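Local coordinates for transmembrane oligosaccharyl transferase (Archaeoglobus fulgidus, PDB 3WAJ), which belongs to the STT3/AglB family of polytopic membrane proteins, joining a helical membrane-embedded part of the GT-C clan to a mixed alpha/beta C-terminal part, at residues W551-W556 and I612-G617; K606-D611 and A680-F685; R196-P201 and A250-A255; S172-F177 and L226-F231. All blocks are in the same frame, centred on the assembly; numbering follows the deposited sequence.

Contact 1: residues W551-W556 and I612-G617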
loop_
_atom_site.group_PDB
_atom_site.type_symbol
_atom_site.label_atom_id
_atom_site.label_comp_id
_atom_site.label_asym_id
_atom_site.label_seq_id
_atom_site.Cartn_x
_atom_site.Cartn_y
_atom_site.Cartn_z
ATOM N N TRP A 551 -6.056 -8.613 -2.275
ATOM C CA TRP A 551 -6.234 -7.185 -2.567
ATOM C C TRP A 551 -4.921 -6.436 -2.805
ATOM O O TRP A 551 -4.909 -5.440 -3.530
ATOM C CB TRP A 551 -7.054 -6.498 -1.476
ATOM C CG TRP A 551 -6.456 -6.541 -0.095
ATOM C CD1 TRP A 551 -6.694 -7.481 0.868
ATOM C CD2 TRP A 551 -5.564 -5.578 0.499
ATOM N NE1 TRP A 551 -6.000 -7.174 2.017
ATOM C CE2 TRP A 551 -5.293 -6.018 1.819
ATOM C CE3 TRP A 551 -4.959 -4.399 0.040
ATOM C CZ2 TRP A 551 -4.451 -5.309 2.695
ATOM C CZ3 TRP A 551 -4.116 -3.696 0.907
ATOM C CH2 TRP A 551 -3.872 -4.155 2.224
ATOM N N ASP A 552 -3.831 -6.921 -2.203
ATOM C CA ASP A 552 -2.485 -6.350 -2.384
ATOM C C ASP A 552 -2.119 -6.103 -3.843
ATOM O O ASP A 552 -1.457 -5.114 -4.163
ATOM C CB ASP A 552 -1.423 -7.313 -1.817
ATOM C CG ASP A 552 -1.482 -7.434 -0.332
ATOM O OD1 ASP A 552 -2.373 -6.821 0.311
ATOM O OD2 ASP A 552 -0.628 -8.157 0.195
ATOM N N TYR A 553 -2.564 -7.020 -4.705
ATOM C CA TYR A 553 -2.075 -7.163 -6.074
ATOM C C TYR A 553 -2.879 -6.367 -7.115
ATOM O O TYR A 553 -2.515 -6.347 -8.296
ATOM C CB TYR A 553 -2.010 -8.678 -6.427
ATOM C CG TYR A 553 -1.195 -9.432 -5.394
ATOM C CD1 TYR A 553 0.137 -9.081 -5.164
ATOM C CD2 TYR A 553 -1.739 -10.460 -4.630
ATOM C CE1 TYR A 553 0.918 -9.740 -4.215
ATOM C CE2 TYR A 553 -0.951 -11.141 -3.658
ATOM C CZ TYR A 553 0.377 -10.761 -3.456
ATOM O OH TYR A 553 1.187 -11.386 -2.499
ATOM N N GLY A 554 -3.953 -5.703 -6.670
ATOM C CA GLY A 554 -4.886 -5.026 -7.564
ATOM C C GLY A 554 -4.258 -4.011 -8.506
ATOM O O GLY A 554 -4.548 -3.985 -9.718
ATOM N N HIS A 555 -3.383 -3.172 -7.960
ATOM C CA HIS A 555 -2.718 -2.157 -8.772
ATOM C C HIS A 555 -1.833 -2.752 -9.877
ATOM O O HIS A 555 -1.853 -2.260 -11.019
ATOM C CB HIS A 555 -1.988 -1.126 -7.892
ATOM C CG HIS A 555 -2.921 -0.266 -7.090
ATOM N ND1 HIS A 555 -4.265 -0.159 -7.373
ATOM C CD2 HIS A 555 -2.698 0.520 -6.007
ATOM C CE1 HIS A 555 -4.836 0.664 -6.500
ATOM N NE2 HIS A 555 -3.901 1.089 -5.668
ATOM N N TRP A 556 -1.082 -3.810 -9.555
ATOM C CA TRP A 556 -0.269 -4.504 -10.566
ATOM C C TRP A 556 -1.125 -5.117 -11.673
ATOM O O TRP A 556 -0.788 -5.011 -12.855
ATOM C CB TRP A 556 0.570 -5.609 -9.926
ATOM C CG TRP A 556 1.540 -5.132 -8.896
ATOM C CD1 TRP A 556 1.921 -3.837 -8.646
ATOM C CD2 TRP A 556 2.270 -5.950 -7.972
ATOM N NE1 TRP A 556 2.855 -3.808 -7.625
ATOM C CE2 TRP A 556 3.078 -5.091 -7.193
ATOM C CE3 TRP A 556 2.320 -7.327 -7.732
ATOM C CZ2 TRP A 556 3.911 -5.572 -6.174
ATOM C CZ3 TRP A 556 3.149 -7.802 -6.729
ATOM C CH2 TRP A 556 3.922 -6.928 -5.951
ATOM N N ILE A 612 2.451 -17.537 -3.885
ATOM C CA ILE A 612 2.894 -18.407 -2.817
ATOM C C ILE A 612 2.665 -17.734 -1.473
ATOM O O ILE A 612 2.593 -18.394 -0.434
ATOM C CB ILE A 612 4.356 -18.822 -3.009
ATOM C CG1 ILE A 612 4.710 -19.961 -2.037
ATOM C CG2 ILE A 612 5.286 -17.606 -2.837
ATOM C CD1 ILE A 612 6.085 -20.539 -2.241
ATOM N N GLU A 613 2.526 -16.416 -1.499
ATOM C CA GLU A 613 2.320 -15.661 -0.270
ATOM C C GLU A 613 0.888 -15.841 0.227
ATOM O O GLU A 613 0.655 -16.066 1.417
ATOM C CB GLU A 613 2.673 -14.184 -0.489
ATOM C CG GLU A 613 4.169 -13.951 -0.683
ATOM C CD GLU A 613 4.557 -12.481 -0.736
ATOM O OE1 GLU A 613 5.765 -12.178 -0.600
ATOM O OE2 GLU A 613 3.658 -11.632 -0.922
ATOM N N MET A 614 -0.054 -15.724 -0.701
ATOM C CA MET A 614 -1.444 -16.099 -0.472
ATOM C C MET A 614 -1.577 -17.514 0.088
ATOM O O MET A 614 -2.380 -17.768 0.986
ATOM C CB MET A 614 -2.219 -15.970 -1.784
ATOM C CG MET A 614 -2.432 -14.507 -2.199
ATOM S SD MET A 614 -3.053 -14.293 -3.876
ATOM C CE MET A 614 -4.568 -15.286 -3.764
ATOM N N GLU A 615 -0.774 -18.432 -0.439
ATOM C CA GLU A 615 -0.823 -19.813 0.015
ATOM C C GLU A 615 -0.279 -19.926 1.437
ATOM O O GLU A 615 -0.813 -20.667 2.258
ATOM C CB GLU A 615 -0.008 -20.716 -0.929
ATOM C CG GLU A 615 0.081 -22.179 -0.507
ATOM C CD GLU A 615 1.025 -22.987 -1.401
ATOM O OE1 GLU A 615 2.220 -22.635 -1.453
ATOM O OE2 GLU A 615 0.585 -23.968 -2.051
ATOM N N THR A 616 0.775 -19.170 1.726
ATOM C CA THR A 616 1.476 -19.296 2.993
ATOM C C THR A 616 1.290 -18.110 3.937
ATOM O O THR A 616 0.327 -18.062 4.687
ATOM C CB THR A 616 2.963 -19.566 2.778
ATOM O OG1 THR A 616 3.554 -18.433 2.133
ATOM C CG2 THR A 616 3.152 -20.807 1.912
ATOM N N GLY A 617 2.219 -17.165 3.914
ATOM C CA GLY A 617 2.278 -16.113 4.924
ATOM C C GLY A 617 1.053 -15.220 5.024
ATOM O O GLY A 617 0.644 -14.829 6.118
#

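Contact 2: residues K606-D611 and A680-F685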
loop_
_atom_site.group_PDB
_atom_site.type_symbol
_atom_site.label_atom_id
_atom_site.label_comp_id
_atom_site.label_asym_id
_atom_site.label_seq_id
_atom_site.Cartn_x
_atom_site.Cartn_y
_atom_site.Cartn_z
ATOM N N LYS A 606 -13.379 -14.406 -14.387
ATOM C CA LYS A 606 -12.973 -15.360 -15.395
ATOM C C LYS A 606 -11.542 -15.883 -15.136
ATOM O O LYS A 606 -11.159 -16.960 -15.602
ATOM C CB LYS A 606 -13.083 -14.737 -16.788
ATOM C CG LYS A 606 -12.909 -15.762 -17.885
ATOM C CD LYS A 606 -12.915 -15.165 -19.301
ATOM C CE LYS A 606 -13.121 -16.312 -20.310
ATOM N NZ LYS A 606 -12.538 -16.001 -21.634
ATOM N N TYR A 607 -10.755 -15.125 -14.384
ATOM C CA TYR A 607 -9.410 -15.572 -14.019
ATOM C C TYR A 607 -9.132 -15.387 -12.549
ATOM O O TYR A 607 -9.611 -14.437 -11.921
ATOM C CB TYR A 607 -8.333 -14.857 -14.839
ATOM C CG TYR A 607 -8.518 -15.100 -16.303
ATOM C CD1 TYR A 607 -8.005 -16.247 -16.893
ATOM C CD2 TYR A 607 -9.253 -14.216 -17.088
ATOM C CE1 TYR A 607 -8.185 -16.502 -18.228
ATOM C CE2 TYR A 607 -9.443 -14.457 -18.439
ATOM C CZ TYR A 607 -8.907 -15.610 -19.001
ATOM O OH TYR A 607 -9.080 -15.887 -20.336
ATOM N N VAL A 608 -8.364 -16.326 -12.012
ATOM C CA VAL A 608 -7.897 -16.277 -10.637
ATOM C C VAL A 608 -6.368 -16.179 -10.715
ATOM O O VAL A 608 -5.740 -16.903 -11.491
ATOM C CB VAL A 608 -8.272 -17.573 -9.881
ATOM C CG1 VAL A 608 -7.887 -17.476 -8.405
ATOM C CG2 VAL A 608 -9.763 -17.902 -10.039
ATOM N N VAL A 609 -5.772 -15.279 -9.937
ATOM C CA VAL A 609 -4.318 -15.226 -9.811
ATOM C C VAL A 609 -3.923 -15.465 -8.355
ATOM O O VAL A 609 -4.356 -14.735 -7.447
ATOM C CB VAL A 609 -3.736 -13.883 -10.277
ATOM C CG1 VAL A 609 -2.208 -13.918 -10.180
ATOM C CG2 VAL A 609 -4.191 -13.540 -11.709
ATOM N N SER A 610 -3.105 -16.492 -8.129
ATOM C CA SER A 610 -2.740 -16.886 -6.773
ATOM C C SER A 610 -1.236 -16.993 -6.640
ATOM O O SER A 610 -0.548 -17.503 -7.543
ATOM C CB SER A 610 -3.409 -18.225 -6.417
ATOM O OG SER A 610 -2.830 -18.825 -5.270
ATOM N N ASP A 611 -0.708 -16.521 -5.514
ATOM C CA ASP A 611 0.738 -16.594 -5.328
ATOM C C ASP A 611 1.153 -17.335 -4.059
ATOM O O ASP A 611 0.308 -17.737 -3.262
ATOM C CB ASP A 611 1.425 -15.225 -5.476
ATOM C CG ASP A 611 1.405 -14.394 -4.210
ATOM O OD1 ASP A 611 0.594 -14.653 -3.278
ATOM O OD2 ASP A 611 2.211 -13.440 -4.170
ATOM N N ALA A 680 -5.997 -23.414 -0.993
ATOM C CA ALA A 680 -5.162 -24.629 -0.955
ATOM C C ALA A 680 -5.385 -25.509 -2.173
ATOM O O ALA A 680 -4.446 -26.109 -2.691
ATOM C CB ALA A 680 -5.367 -25.426 0.331
ATOM N N LYS A 681 -6.639 -25.607 -2.607
ATOM C CA LYS A 681 -6.976 -26.421 -3.775
ATOM C C LYS A 681 -6.326 -25.854 -5.028
ATOM O O LYS A 681 -5.896 -26.586 -5.902
ATOM C CB LYS A 681 -8.495 -26.477 -3.959
ATOM C CG LYS A 681 -9.205 -27.348 -2.946
ATOM C CD LYS A 681 -10.709 -27.235 -3.075
ATOM C CE LYS A 681 -11.440 -28.177 -2.119
ATOM N NZ LYS A 681 -12.897 -28.069 -2.318
ATOM N N LEU A 682 -6.260 -24.531 -5.097
ATOM C CA LEU A 682 -5.674 -23.847 -6.236
ATOM C C LEU A 682 -4.142 -23.882 -6.190
ATOM O O LEU A 682 -3.485 -24.413 -7.086
ATOM C CB LEU A 682 -6.182 -22.397 -6.302
ATOM C CG LEU A 682 -7.615 -22.257 -6.829
ATOM C CD1 LEU A 682 -8.176 -20.838 -6.606
ATOM C CD2 LEU A 682 -7.659 -22.621 -8.315
ATOM N N HIS A 683 -3.562 -23.328 -5.136
ATOM C CA HIS A 683 -2.126 -23.177 -5.145
ATOM C C HIS A 683 -1.403 -24.436 -4.713
ATOM O O HIS A 683 -0.343 -24.747 -5.259
ATOM C CB HIS A 683 -1.660 -21.972 -4.331
ATOM C CG HIS A 683 -0.389 -21.381 -4.845
ATOM N ND1 HIS A 683 -0.346 -20.174 -5.510
ATOM C CD2 HIS A 683 0.879 -21.847 -4.817
ATOM C CE1 HIS A 683 0.905 -19.921 -5.861
ATOM N NE2 HIS A 683 1.668 -20.921 -5.455
ATOM N N LEU A 684 -1.959 -25.164 -3.745
ATOM C CA LEU A 684 -1.245 -26.326 -3.207
ATOM C C LEU A 684 -1.519 -27.567 -4.048
ATOM O O LEU A 684 -0.594 -28.273 -4.424
ATOM C CB LEU A 684 -1.573 -26.568 -1.730
ATOM C CG LEU A 684 -0.631 -27.531 -0.990
ATOM C CD1 LEU A 684 -0.156 -26.931 0.312
ATOM C CD2 LEU A 684 -1.275 -28.897 -0.743
ATOM N N PHE A 685 -2.784 -27.813 -4.372
ATOM C CA PHE A 685 -3.140 -28.974 -5.191
ATOM C C PHE A 685 -3.185 -28.677 -6.698
ATOM O O PHE A 685 -3.595 -29.538 -7.484
ATOM C CB PHE A 685 -4.483 -29.573 -4.723
ATOM C CG PHE A 685 -4.471 -30.055 -3.292
ATOM C CD1 PHE A 685 -3.893 -31.274 -2.955
ATOM C CD2 PHE A 685 -5.034 -29.293 -2.289
ATOM C CE1 PHE A 685 -3.881 -31.721 -1.637
ATOM C CE2 PHE A 685 -5.026 -29.730 -0.975
ATOM C CZ PHE A 685 -4.447 -30.947 -0.650
#

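Contact 3: residues R196-P201 and A250-A255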
loop_
_atom_site.group_PDB
_atom_site.type_symbol
_atom_site.label_atom_id
_atom_site.label_comp_id
_atom_site.label_asym_id
_atom_site.label_seq_id
_atom_site.Cartn_x
_atom_site.Cartn_y
_atom_site.Cartn_z
ATOM N N ARG A 196 3.282 43.721 -3.860
ATOM C CA ARG A 196 4.601 43.105 -3.816
ATOM C C ARG A 196 4.650 42.344 -2.516
ATOM O O ARG A 196 5.229 41.264 -2.429
ATOM C CB ARG A 196 5.697 44.167 -3.828
ATOM C CG ARG A 196 7.055 43.693 -3.313
ATOM C CD ARG A 196 8.161 44.656 -3.744
ATOM N NE ARG A 196 8.695 45.462 -2.644
ATOM C CZ ARG A 196 8.092 46.532 -2.127
ATOM N NH1 ARG A 196 6.916 46.929 -2.593
ATOM N NH2 ARG A 196 8.662 47.199 -1.133
ATOM N N GLN A 197 4.025 42.939 -1.504
ATOM C CA GLN A 197 3.850 42.310 -0.210
ATOM C C GLN A 197 2.672 41.328 -0.242
ATOM O O GLN A 197 2.588 40.428 0.586
ATOM C CB GLN A 197 3.633 43.382 0.861
ATOM C CG GLN A 197 4.845 44.259 1.108
ATOM C CD GLN A 197 5.909 43.559 1.937
ATOM O OE1 GLN A 197 6.961 43.170 1.428
ATOM N NE2 GLN A 197 5.636 43.395 3.225
ATOM N N MET A 198 1.765 41.516 -1.201
ATOM C CA MET A 198 0.627 40.620 -1.399
ATOM C C MET A 198 1.120 39.278 -1.940
ATOM O O MET A 198 0.449 38.247 -1.813
ATOM C CB MET A 198 -0.354 41.240 -2.400
ATOM C CG MET A 198 -1.778 40.691 -2.348
ATOM S SD MET A 198 -2.608 41.104 -0.795
ATOM C CE MET A 198 -4.324 41.007 -1.298
ATOM N N ALA A 199 2.302 39.301 -2.548
ATOM C CA ALA A 199 2.871 38.104 -3.146
ATOM C C ALA A 199 3.188 37.077 -2.071
ATOM O O ALA A 199 3.042 35.870 -2.298
ATOM C CB ALA A 199 4.116 38.439 -3.948
ATOM N N TYR A 200 3.618 37.554 -0.906
ATOM C CA TYR A 200 4.058 36.645 0.148
ATOM C C TYR A 200 2.918 35.754 0.710
ATOM O O TYR A 200 3.082 34.535 0.809
ATOM C CB TYR A 200 4.850 37.388 1.240
ATOM C CG TYR A 200 6.092 38.104 0.721
ATOM C CD1 TYR A 200 7.359 37.566 0.906
ATOM C CD2 TYR A 200 5.999 39.326 0.052
ATOM C CE1 TYR A 200 8.501 38.218 0.442
ATOM C CE2 TYR A 200 7.137 39.979 -0.422
ATOM C CZ TYR A 200 8.381 39.417 -0.223
ATOM O OH TYR A 200 9.503 40.057 -0.689
ATOM N N PRO A 201 1.755 36.347 1.064
ATOM C CA PRO A 201 0.658 35.447 1.457
ATOM C C PRO A 201 0.078 34.635 0.295
ATOM O O PRO A 201 -0.259 33.472 0.513
ATOM C CB PRO A 201 -0.401 36.403 2.029
ATOM C CG PRO A 201 -0.067 37.744 1.454
ATOM C CD PRO A 201 1.427 37.755 1.354
ATOM N N ALA A 250 -3.450 35.497 7.063
ATOM C CA ALA A 250 -4.210 34.257 7.097
ATOM C C ALA A 250 -5.451 34.389 6.218
ATOM O O ALA A 250 -5.795 33.459 5.497
ATOM C CB ALA A 250 -4.578 33.891 8.522
ATOM N N VAL A 251 -6.115 35.546 6.272
ATOM C CA VAL A 251 -7.272 35.786 5.413
ATOM C C VAL A 251 -6.904 35.570 3.944
ATOM O O VAL A 251 -7.590 34.836 3.235
ATOM C CB VAL A 251 -7.882 37.189 5.620
ATOM C CG1 VAL A 251 -8.823 37.530 4.476
ATOM C CG2 VAL A 251 -8.634 37.259 6.954
ATOM N N VAL A 252 -5.805 36.180 3.506
ATOM C CA VAL A 252 -5.348 36.057 2.122
ATOM C C VAL A 252 -4.955 34.618 1.793
ATOM O O VAL A 252 -5.425 34.047 0.799
ATOM C CB VAL A 252 -4.174 37.024 1.811
ATOM C CG1 VAL A 252 -3.640 36.808 0.388
ATOM C CG2 VAL A 252 -4.615 38.474 1.993
ATOM N N THR A 253 -4.103 34.041 2.639
ATOM C CA THR A 253 -3.630 32.660 2.488
ATOM C C THR A 253 -4.781 31.647 2.331
ATOM O O THR A 253 -4.838 30.875 1.357
ATOM C CB THR A 253 -2.771 32.255 3.699
ATOM O OG1 THR A 253 -1.653 33.145 3.818
ATOM C CG2 THR A 253 -2.268 30.830 3.566
ATOM N N PHE A 254 -5.695 31.658 3.290
ATOM C CA PHE A 254 -6.840 30.760 3.244
ATOM C C PHE A 254 -7.744 31.070 2.054
ATOM O O PHE A 254 -8.282 30.156 1.440
ATOM C CB PHE A 254 -7.604 30.794 4.575
ATOM C CG PHE A 254 -6.901 30.064 5.682
ATOM C CD1 PHE A 254 -6.405 28.778 5.474
ATOM C CD2 PHE A 254 -6.721 30.657 6.927
ATOM C CE1 PHE A 254 -5.752 28.086 6.493
ATOM C CE2 PHE A 254 -6.062 29.974 7.956
ATOM C CZ PHE A 254 -5.580 28.685 7.737
ATOM N N ALA A 255 -7.896 32.350 1.720
ATOM C CA ALA A 255 -8.658 32.716 0.528
ATOM C C ALA A 255 -8.024 32.118 -0.732
ATOM O O ALA A 255 -8.711 31.504 -1.559
ATOM C CB ALA A 255 -8.792 34.235 0.403
#

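Contact 4: residues S172-F177 and L226-F231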
loop_
_atom_site.group_PDB
_atom_site.type_symbol
_atom_site.label_atom_id
_atom_site.label_comp_id
_atom_site.label_asym_id
_atom_site.label_seq_id
_atom_site.Cartn_x
_atom_site.Cartn_y
_atom_site.Cartn_z
ATOM N N SER A 172 6.575 23.411 3.456
ATOM C CA SER A 172 6.517 24.602 2.612
ATOM C C SER A 172 5.456 25.558 3.103
ATOM O O SER A 172 5.691 26.761 3.164
ATOM C CB SER A 172 6.208 24.243 1.152
ATOM O OG SER A 172 7.318 23.625 0.537
ATOM N N ALA A 173 4.281 25.024 3.437
ATOM C CA ALA A 173 3.171 25.864 3.871
ATOM C C ALA A 173 3.518 26.591 5.173
ATOM O O ALA A 173 3.238 27.778 5.313
ATOM C CB ALA A 173 1.895 25.054 4.021
ATOM N N LEU A 174 4.146 25.884 6.111
ATOM C CA LEU A 174 4.563 26.491 7.370
ATOM C C LEU A 174 5.605 27.597 7.142
ATOM O O LEU A 174 5.406 28.749 7.547
ATOM C CB LEU A 174 5.133 25.431 8.305
ATOM C CG LEU A 174 4.230 24.277 8.724
ATOM C CD1 LEU A 174 5.031 23.270 9.531
ATOM C CD2 LEU A 174 3.028 24.767 9.526
ATOM N N GLY A 175 6.711 27.239 6.497
ATOM C CA GLY A 175 7.790 28.173 6.236
ATOM C C GLY A 175 7.351 29.394 5.453
ATOM O O GLY A 175 7.775 30.510 5.741
ATOM N N THR A 176 6.501 29.183 4.457
ATOM C CA THR A 176 6.005 30.293 3.649
ATOM C C THR A 176 4.977 31.115 4.412
ATOM O O THR A 176 4.865 32.328 4.218
ATOM C CB THR A 176 5.389 29.814 2.317
ATOM O OG1 THR A 176 4.327 28.883 2.582
ATOM C CG2 THR A 176 6.453 29.180 1.413
ATOM N N PHE A 177 4.198 30.455 5.263
ATOM C CA PHE A 177 3.273 31.192 6.113
ATOM C C PHE A 177 4.028 32.060 7.128
ATOM O O PHE A 177 3.671 33.220 7.345
ATOM C CB PHE A 177 2.306 30.275 6.849
ATOM C CG PHE A 177 1.353 31.012 7.748
ATOM C CD1 PHE A 177 0.223 31.620 7.224
ATOM C CD2 PHE A 177 1.601 31.120 9.119
ATOM C CE1 PHE A 177 -0.645 32.326 8.041
ATOM C CE2 PHE A 177 0.733 31.821 9.952
ATOM C CZ PHE A 177 -0.390 32.428 9.414
ATOM N N LEU A 226 -4.638 27.821 12.340
ATOM C CA LEU A 226 -5.608 28.553 13.150
ATOM C C LEU A 226 -5.251 28.451 14.626
ATOM O O LEU A 226 -5.478 29.390 15.381
ATOM C CB LEU A 226 -7.028 28.067 12.896
ATOM C CG LEU A 226 -7.631 28.507 11.568
ATOM C CD1 LEU A 226 -8.971 27.815 11.373
ATOM C CD2 LEU A 226 -7.793 30.026 11.516
ATOM N N ALA A 227 -4.675 27.322 15.034
ATOM C CA ALA A 227 -4.144 27.204 16.395
ATOM C C ALA A 227 -3.034 28.232 16.665
ATOM O O ALA A 227 -2.909 28.725 17.791
ATOM C CB ALA A 227 -3.668 25.782 16.683
ATOM N N PHE A 228 -2.246 28.564 15.638
ATOM C CA PHE A 228 -1.222 29.610 15.771
ATOM C C PHE A 228 -1.875 30.910 16.188
ATOM O O PHE A 228 -1.352 31.633 17.036
ATOM C CB PHE A 228 -0.458 29.873 14.459
ATOM C CG PHE A 228 0.314 28.688 13.930
ATOM C CD1 PHE A 228 0.526 27.554 14.705
ATOM C CD2 PHE A 228 0.836 28.723 12.649
ATOM C CE1 PHE A 228 1.236 26.460 14.200
ATOM C CE2 PHE A 228 1.548 27.640 12.138
ATOM C CZ PHE A 228 1.750 26.510 12.915
ATOM N N MET A 229 -3.011 31.218 15.571
ATOM C CA MET A 229 -3.694 32.470 15.854
ATOM C C MET A 229 -4.373 32.404 17.211
ATOM O O MET A 229 -4.290 33.349 17.997
ATOM C CB MET A 229 -4.686 32.820 14.745
ATOM C CG MET A 229 -4.022 32.921 13.384
ATOM S SD MET A 229 -5.198 33.184 12.053
ATOM C CE MET A 229 -5.947 34.720 12.598
ATOM N N PHE A 230 -5.030 31.283 17.482
ATOM C CA PHE A 230 -5.669 31.077 18.775
ATOM C C PHE A 230 -4.696 31.436 19.905
ATOM O O PHE A 230 -4.966 32.329 20.705
ATOM C CB PHE A 230 -6.137 29.631 18.915
ATOM C CG PHE A 230 -6.778 29.329 20.238
ATOM C CD1 PHE A 230 -8.115 29.628 20.458
ATOM C CD2 PHE A 230 -6.046 28.748 21.266
ATOM C CE1 PHE A 230 -8.720 29.348 21.689
ATOM C CE2 PHE A 230 -6.642 28.469 22.502
ATOM C CZ PHE A 230 -7.977 28.766 22.710
ATOM N N PHE A 231 -3.542 30.774 19.926
ATOM C CA PHE A 231 -2.556 30.969 20.990
ATOM C C PHE A 231 -1.877 32.345 20.994
ATOM O O PHE A 231 -1.618 32.891 22.062
ATOM C CB PHE A 231 -1.535 29.813 21.016
ATOM C CG PHE A 231 -2.098 28.528 21.579
ATOM C CD1 PHE A 231 -2.527 28.461 22.904
ATOM C CD2 PHE A 231 -2.217 27.391 20.786
ATOM C CE1 PHE A 231 -3.062 27.273 23.423
ATOM C CE2 PHE A 231 -2.750 26.204 21.303
ATOM C CZ PHE A 231 -3.168 26.146 22.616
#

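Contact 1: residues W551-W556 and I612-G617
Tyr553 turns CG beside its own backbone N and anti to the carbonyl carbon (chi1 -54°), which carries the phenol across to helix 612-615, where Glu613 makes the same choice (chi1 -70°) and then runs extended to its carboxylate. The two groups come together at the hydroxyl end of the ring: Tyr553 OH lies 2.9 Å from Glu613 OE2, near the ring plane and at its edge, with ring and carboxylate planes inclined by 40°. Lys618, just beyond the second segment, ties the two together, since it hydrogen-bonds Tyr553 OH and forms salt bridges with both Glu613 and Asp552. Its charge would probably offset the nearness of the two acids, whose Asp552 OD2 and Glu613 OE2 stand 5.6 Å apart. Met614 supplies the apolar half. Its chain passes the tyrosine in the opposite sense and bends at the last torsion, leaving SD 3.8 Å from Tyr553 CE2 and 5.0 Å from the centroid of the Tyr553 ring, an oblique Met-aromatic contact. Trp503 stacks on the same tyrosine. Thus polar and apolar neighbours both restrain the ring. Trp551 to Gly554 form the last four residues of the WWDYG signature of STT3 and AglB proteins, and the short helix with Lys618 after it is consistent with the DK-type motif that accompanies that signature in this family.

Contact 2: residues K606-D611 and A680-F685
Leu682 opens the meeting of helix 680-684 with strand 606-611: its CD1 lies 3.8 Å from Val608 CG1, the two side chains crossing at about a right angle. Both also touch Phe587 of helix 584-588, so the pair belongs to a wider apolar layer. His683, next along, supplies the polar link. With CG anti to the backbone N (chi1 -151°), the imidazole is swung across to the strand, and its ND1 shares a hydrogen bond of 2.8 Å with Ser610 OG, which sits at the ring edge near its plane. Ser610 OG has a further, weak bond to Glu679, while NE2 of His683 is bonded elsewhere, so the ring is gripped at both nitrogens and its rotation is fixed. At Leu684 the helix widens: Ala680 O accepts the usual bond from Leu684 N and also one from Phe685 N, which makes the turn pi-type. The short axes pass 8.6 Å apart at 65°. Strand 605-611 is central in a five-stranded mixed sheet, and Asp611 OD1 accepts from Met614 N, N-capping helix 612-615. Helix 678-684 laid obliquely across this central strand makes the layered alpha/beta packing of the C-terminal part.

Contact 3: residues R196-P201 and A250-A255
Pro201 and Val252 face each other, each with its CB directed at the opposite segment, and the pyrrolidine ring and the isopropyl group cross obliquely. Two ring carbons do the touching: Pro201 CB is 3.7 Å from Val252 CG1 and Pro201 CG is 3.8 Å from the same methyl. Val252 places CG1 anti to its backbone N (chi1 176°), so that this branch lies against the proline and CG2 is left for the other neighbour, Met198. That residue starts out pointing along the interface rather than across it, but a bend at its second torsion (66°) brings the terminal methyl round, with Met198 CE 4.2 Å from Val252 CG2. The valine is thereby straddled, one branch on the proline ring and one on a flexible thioether. Trp184 touches Met198, Pro201 and Val252 alike, covering this cluster from a neighbouring loop. Thr253 stands at the flank, where the backbones come nearest, the Pro201 and Thr253 CA atoms being 5.2 Å apart. Its OG1 lies 3.6 Å from Pro201 O without a hydrogen bond, for the hydroxyl bonds Val249 O within its own helix. No hydrogen bond joins the two segments. The start of helix 199-214 and the residues just before it therefore meet helix 243-261 mainly through apolar carbon, an undirected kind of adhesion in which small and ring-shaped side chains, rather than polar pairing, allow a close approach within the helical part, at a partly exposed place.

Contact 4: residues S172-F177 and L226-F231
Phe228 reaches from helix 221-234 toward helix 163-181 and carries the tight part of the contact, its ring edge meeting two side chains at once. Leu174 CD2 lies 4.0 Å from Phe228 CZ, near the ring plane, the leucine running at about a right angle to the phenylalanine. Farther round the same edge, Phe228 CD2 is 4.1 Å from Phe177 CE2, which it approaches obliquely. Phe177 has CG anti to the backbone N (chi1 179°), extending its ring across the gap so that the two aromatic side chains slide past each other in opposite directions without stacking. Their lengths are what bridge the helices, for the nearest CA atoms, those of Leu174 and Phe228, remain 10.7 Å apart. Beyond these three buried residues the interface slackens: Met229 comes no closer than 5.4 Å to segment 172-177, and Leu226 points away. On the outer side Phe230 and Phe231 are partly exposed, packing on one another, with Phe230 CD2 over the Phe231 ring. Away from the contact, Thr176 OG1 donates to Ser172 O at 2.6 Å and also pairs with Thr207 of helix 199-214. The aromatic junction is filled in by neighbours: Trp413 of helix 405-420 lies on Leu174, Ile412 of the same helix on Phe228, and Leu246 and Val249 on Phe177, burying Phe177 and Phe228 among helices 163-181, 221-234, 243-261 and 405-420.

In the fold
Followed from the N terminus, the chain opens contact 4 at 172-177 and contact 3 at 196-201 before 226-231 closes the first and 250-255 the second. The two loops cross, tying four successive helices of the STT3 N-terminal region; Met229 of contact 4 packs against Ala250 of contact 3. Far along, contacts 1 and 2 cross likewise: 551-556 and 606-611 open, 612-617 and 680-685 close. Contact 1 joins the start of helix 554-561 to helix 612-615, contact 2 the central strand to helix 678-684. Strand 605-611 runs straight into helix 612-615, and Tyr553 OH probably hydrogen-bonds Asp611 OD2, at 2.8 Å. The two groups are in series, with contact centres about 43 to 58 Å apart.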